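Local coordinates for protein uncharacterized conserved (Bdellovibrio bacteriovorus, PDB 7O21) that probably trims peptidoglycan as an LD-carboxypeptidase of the YkuD family, an activity linked to the curved cell shape of this predatory bacterium, at residues P70-K75 with P143-S148; H136-S141 with V153-V158. All blocks are in the same frame, centred on the assembly; numbering follows the deposited sequence.

Contact 1 (P70-K75 with P143-S148)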
# COMPACT_ATOMS: atom_id res chain seq x y z
N PRO A 70 1.07 -29.82 4.60
CA PRO A 70 -0.15 -29.74 3.79
C PRO A 70 -0.73 -28.33 3.79
O PRO A 70 -0.61 -27.58 4.76
CB PRO A 70 -1.10 -30.72 4.49
CG PRO A 70 -0.21 -31.57 5.39
CD PRO A 70 0.92 -30.68 5.78
N ALA A 71 -1.37 -27.99 2.67
CA ALA A 71 -2.06 -26.72 2.53
C ALA A 71 -3.10 -26.86 1.44
O ALA A 71 -3.03 -27.77 0.60
CB ALA A 71 -1.06 -25.62 2.13
N ASP A 72 -4.09 -25.98 1.45
CA ASP A 72 -5.09 -25.97 0.39
C ASP A 72 -5.54 -24.54 0.17
O ASP A 72 -5.13 -23.62 0.89
CB ASP A 72 -6.26 -26.90 0.73
CG ASP A 72 -6.83 -27.61 -0.50
OD1 ASP A 72 -6.74 -27.07 -1.63
OD2 ASP A 72 -7.40 -28.70 -0.32
N ILE A 73 -6.37 -24.34 -0.85
CA ILE A 73 -6.92 -23.04 -1.17
C ILE A 73 -8.39 -22.99 -0.77
O ILE A 73 -9.14 -23.94 -1.02
CB ILE A 73 -6.77 -22.74 -2.68
CG1 ILE A 73 -5.30 -22.86 -3.08
CG2 ILE A 73 -7.35 -21.37 -3.00
CD1 ILE A 73 -4.38 -21.80 -2.49
N GLY A 74 -8.79 -21.88 -0.15
CA GLY A 74 -10.18 -21.71 0.21
C GLY A 74 -11.06 -21.61 -1.02
O GLY A 74 -10.67 -21.09 -2.06
N LYS A 75 -12.29 -22.12 -0.88
CA LYS A 75 -13.22 -22.20 -1.99
C LYS A 75 -14.52 -21.43 -1.77
O LYS A 75 -15.38 -21.43 -2.66
CB LYS A 75 -13.55 -23.66 -2.30
CG LYS A 75 -12.40 -24.46 -2.89
CD LYS A 75 -12.87 -25.83 -3.32
CE LYS A 75 -11.86 -26.52 -4.22
NZ LYS A 75 -11.35 -27.79 -3.61
N PRO A 143 -12.59 -28.62 6.98
CA PRO A 143 -11.66 -28.75 5.90
C PRO A 143 -10.97 -27.41 5.61
O PRO A 143 -11.52 -26.42 5.78
CB PRO A 143 -12.52 -29.07 4.67
CG PRO A 143 -13.91 -29.27 5.18
CD PRO A 143 -13.97 -28.71 6.58
N LEU A 144 -9.74 -27.51 5.15
CA LEU A 144 -8.99 -26.32 4.74
C LEU A 144 -9.73 -25.51 3.67
O LEU A 144 -9.61 -24.28 3.64
CB LEU A 144 -7.60 -26.74 4.26
CG LEU A 144 -6.69 -27.40 5.29
CD1 LEU A 144 -5.34 -27.71 4.65
CD2 LEU A 144 -6.52 -26.51 6.52
N THR A 145 -10.50 -26.18 2.81
CA THR A 145 -11.20 -25.51 1.72
C THR A 145 -12.39 -24.69 2.20
O THR A 145 -13.01 -24.00 1.37
CB THR A 145 -11.65 -26.54 0.69
OG1 THR A 145 -12.21 -27.67 1.36
CG2 THR A 145 -10.45 -27.03 -0.12
N ARG A 146 -12.73 -24.73 3.49
CA ARG A 146 -13.74 -23.80 3.96
C ARG A 146 -13.27 -22.34 3.95
O ARG A 146 -14.11 -21.44 4.11
CB ARG A 146 -14.26 -24.20 5.33
CG ARG A 146 -15.59 -23.54 5.66
CD ARG A 146 -16.20 -24.12 6.92
NE ARG A 146 -16.70 -25.48 6.74
CZ ARG A 146 -17.46 -26.10 7.63
NH1 ARG A 146 -17.80 -25.47 8.75
NH2 ARG A 146 -17.88 -27.34 7.42
N GLY A 147 -11.99 -22.09 3.74
CA GLY A 147 -11.50 -20.72 3.64
C GLY A 147 -12.15 -19.96 2.50
O GLY A 147 -12.74 -20.52 1.57
N SER A 148 -12.03 -18.64 2.57
CA SER A 148 -12.57 -17.78 1.53
C SER A 148 -11.77 -17.97 0.25
O SER A 148 -10.58 -18.31 0.28
CB SER A 148 -12.51 -16.32 1.97
OG SER A 148 -12.61 -15.43 0.87

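Contact 2 (H136-S141 with V153-V158)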
# COMPACT_ATOMS: atom_id res chain seq x y z
N HIS A 136 -3.72 -18.23 6.14
CA HIS A 136 -4.32 -18.30 7.47
C HIS A 136 -4.62 -19.74 7.84
O HIS A 136 -4.33 -20.67 7.09
CB HIS A 136 -5.55 -17.39 7.60
CG HIS A 136 -6.71 -17.78 6.74
ND1 HIS A 136 -7.54 -18.84 7.04
CD2 HIS A 136 -7.20 -17.23 5.60
CE1 HIS A 136 -8.49 -18.93 6.12
NE2 HIS A 136 -8.30 -17.96 5.24
N ALA A 137 -5.18 -19.93 9.03
CA ALA A 137 -5.54 -21.25 9.50
C ALA A 137 -7.07 -21.36 9.60
O ALA A 137 -7.80 -20.57 8.98
CB ALA A 137 -4.81 -21.54 10.81
N ILE A 138 -7.52 -22.35 10.32
CA ILE A 138 -8.97 -22.64 10.39
C ILE A 138 -9.16 -23.63 11.54
O ILE A 138 -8.24 -24.22 11.93
CB ILE A 138 -9.44 -23.17 9.02
CG1 ILE A 138 -10.88 -22.76 8.71
CG2 ILE A 138 -9.15 -24.66 8.85
CD1 ILE A 138 -11.19 -22.54 7.28
N PRO A 139 -10.37 -23.81 12.07
CA PRO A 139 -10.54 -24.79 13.12
C PRO A 139 -10.14 -26.19 12.65
O PRO A 139 -10.36 -26.58 11.58
CB PRO A 139 -12.04 -24.70 13.39
CG PRO A 139 -12.31 -23.25 13.14
CD PRO A 139 -11.54 -23.00 11.87
N ASP A 140 -9.67 -26.96 13.61
CA ASP A 140 -9.24 -28.34 13.36
C ASP A 140 -10.37 -29.21 12.79
O ASP A 140 -10.07 -30.10 12.05
CB ASP A 140 -8.72 -28.95 14.65
CG ASP A 140 -7.46 -28.33 15.22
OD1 ASP A 140 -6.72 -27.75 14.49
OD2 ASP A 140 -7.25 -28.48 16.35
N SER A 141 -11.63 -28.97 13.19
CA SER A 141 -12.78 -29.79 12.74
C SER A 141 -13.23 -29.52 11.31
O SER A 141 -14.06 -30.25 10.83
CB SER A 141 -13.92 -29.66 13.69
OG SER A 141 -14.38 -28.35 13.72
N VAL A 153 -4.74 -21.84 3.06
CA VAL A 153 -5.19 -22.28 4.38
C VAL A 153 -4.35 -23.47 4.82
O VAL A 153 -4.12 -24.41 4.03
CB VAL A 153 -6.68 -22.65 4.35
CG1 VAL A 153 -7.22 -22.90 5.78
CG2 VAL A 153 -7.49 -21.58 3.63
N VAL A 154 -3.92 -23.44 6.07
CA VAL A 154 -3.15 -24.49 6.71
C VAL A 154 -3.76 -24.77 8.08
O VAL A 154 -4.61 -24.03 8.59
CB VAL A 154 -1.66 -24.11 6.85
CG1 VAL A 154 -1.03 -23.90 5.47
CG2 VAL A 154 -1.50 -22.85 7.69
N ARG A 155 -3.26 -25.80 8.71
CA ARG A 155 -3.72 -26.16 10.07
C ARG A 155 -3.13 -25.19 11.11
O ARG A 155 -2.16 -24.53 10.85
CB ARG A 155 -3.38 -27.63 10.35
CG ARG A 155 -4.15 -28.62 9.51
CD ARG A 155 -5.62 -28.61 9.88
NE ARG A 155 -6.47 -29.25 8.91
CZ ARG A 155 -7.76 -29.02 8.86
NH1 ARG A 155 -8.51 -29.59 7.96
NH2 ARG A 155 -8.30 -28.17 9.69
N ASN A 156 -3.73 -25.15 12.28
CA ASN A 156 -3.31 -24.24 13.36
C ASN A 156 -1.86 -24.51 13.79
O ASN A 156 -1.17 -23.60 14.05
CB ASN A 156 -4.24 -24.37 14.57
CG ASN A 156 -5.57 -23.73 14.33
OD1 ASN A 156 -5.61 -22.59 13.94
ND2 ASN A 156 -6.64 -24.47 14.54
N ASP A 157 -1.48 -25.77 13.88
CA ASP A 157 -0.10 -26.12 14.28
C ASP A 157 0.87 -25.61 13.21
O ASP A 157 1.89 -25.13 13.56
CB ASP A 157 0.03 -27.62 14.60
CG ASP A 157 -0.11 -28.58 13.43
OD1 ASP A 157 -0.86 -28.29 12.56
OD2 ASP A 157 0.51 -29.61 13.48
N VAL A 158 0.46 -25.71 11.96
CA VAL A 158 1.33 -25.28 10.87
C VAL A 158 1.50 -23.77 10.86
O VAL A 158 2.61 -23.28 10.69
CB VAL A 158 0.77 -25.81 9.55
CG1 VAL A 158 1.54 -25.20 8.37
CG2 VAL A 158 0.86 -27.33 9.50
O HOH W 1 -6.64 -26.40 11.99
O HOH W 2 -3.85 -27.88 14.28

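Contact 1 (P70-K75 with P143-S148)
Thr-145 lays its methyl CG2 over the end of strand 62-73, where it meets both the side chain of Asp-72 and the backbone of the next residue. CG2 lies 3.5 Å from Asp-72 OD2 and equally close to Ile-73 O, and the Lys-75 chain runs alongside it, pointing the same way, with NZ 3.7 Å from that methyl. With OG1 set between the backbone N and the carbonyl carbon (chi1 45°), the methyl rather than the hydroxyl is turned to the strand. A beta-branched threonine suits the place, since its short methyl fills the angle between an acid and a lysine chain.

Asp-72 has its carboxylate steadied from its own strand: Ile-73 N donates to OD1 at 2.9 Å, reaching the anti side of that oxygen. Its CB packs 3.8 Å from CB of Leu-144, whose CD1 reaches back along the strand to Asp-72 N and the carbonyl carbon of Ala-71. Leucine is long enough to cover this backbone and also to touch Val-153.

Beyond Thr-145 the two segments close in backbone to backbone. Lys-75 N donates to Thr-145 O at 3.0 Å with an angle of 152° at the hydrogen, and Gly-74 CA makes a CA-H...O contact of 3.4 Å with Ser-148 O. Gly-74 and Gly-147 bring their CA atoms within 3.8 Å of each other, an approach for which the absence of side chains leaves room. Gly-74 also makes backbone hydrogen bonds with Gly-150 and Cys-151.

The short 3-10 turn 144-146 thus docks on the strand end, and the residues after it, Gly-147 and Ser-148, run past the predicted active-site His-136 toward the predicted nucleophile Cys-151, in the catalytic domain of a YkuD-family protein.

Contact 2 (H136-S141 with V153-V158)
His-136 and Val-153 meet in a parallel bridge, with Val-154 N donating to His-136 O at 3.0 Å and Val-153 CA adding a CA-H...O contact to the same oxygen. Val-153 CG2 packs obliquely against the imidazole, 3.8 Å from CE1, while CG1 reaches Ile-138 CB; a branched valine can serve both. The ring, predicted to be catalytic, is held by the next residue: ND1 donates to Ala-137 O at 2.6 Å, in the ring plane and on a carbonyl lone pair.

Farther along, Asn-156 ND2 donates to Asp-140 OD1 at 3.3 Å, coming from above the carboxylate plane. An amide fits because its other end, OD1, accepts from Ala-111 N. Water 1 donates to Ile-138 O and Asp-140 OD1 and accepts from Asn-156 N, tying the loop to the helix start. Arg-155, bent at chi2 (-68°), brings its guanidinium edge to Pro-139 O, 3.2 Å from NH2, and NH1 hydrogen-bonds to Val-142 O.

Outside this shell, Tyr-109 meets the His-136 ring edge-to-face, Phe-106 of helix 106-109 touches Pro-139 and Asn-156, and Ile-159 of helix 156-163 packs on Ala-137 and Val-154, while Ala-71 and Tyr-69 of strand 62-73 lie against Val-154 and Val-158.

In the fold
Contacts 1 and 2 have centres about 9 Å apart and alternate along the chain, both lying in the L,D-transpeptidase catalytic domain. Strand 152-153 joins them: it pairs antiparallel with strand 62-73 and parallel with strand 134-136, and Asp-72 O lies 2.8 Å from Val-153 N, a probable hydrogen bond. Leu-144 spans the two, its CD2 3.6 Å from Arg-155 NE. His-136 of contact 2 belongs to the predicted catalytic pair, its side chain about 4 Å from that of Cys-151, while contact 1 leads up to Cys-151 through Ser-148. A thiocyanate ion, probably from the crystallisation liquor, lies about 4 Å from the side chain of Ser-148 and about 5 Å from that of His-136, consistent with a pocket here.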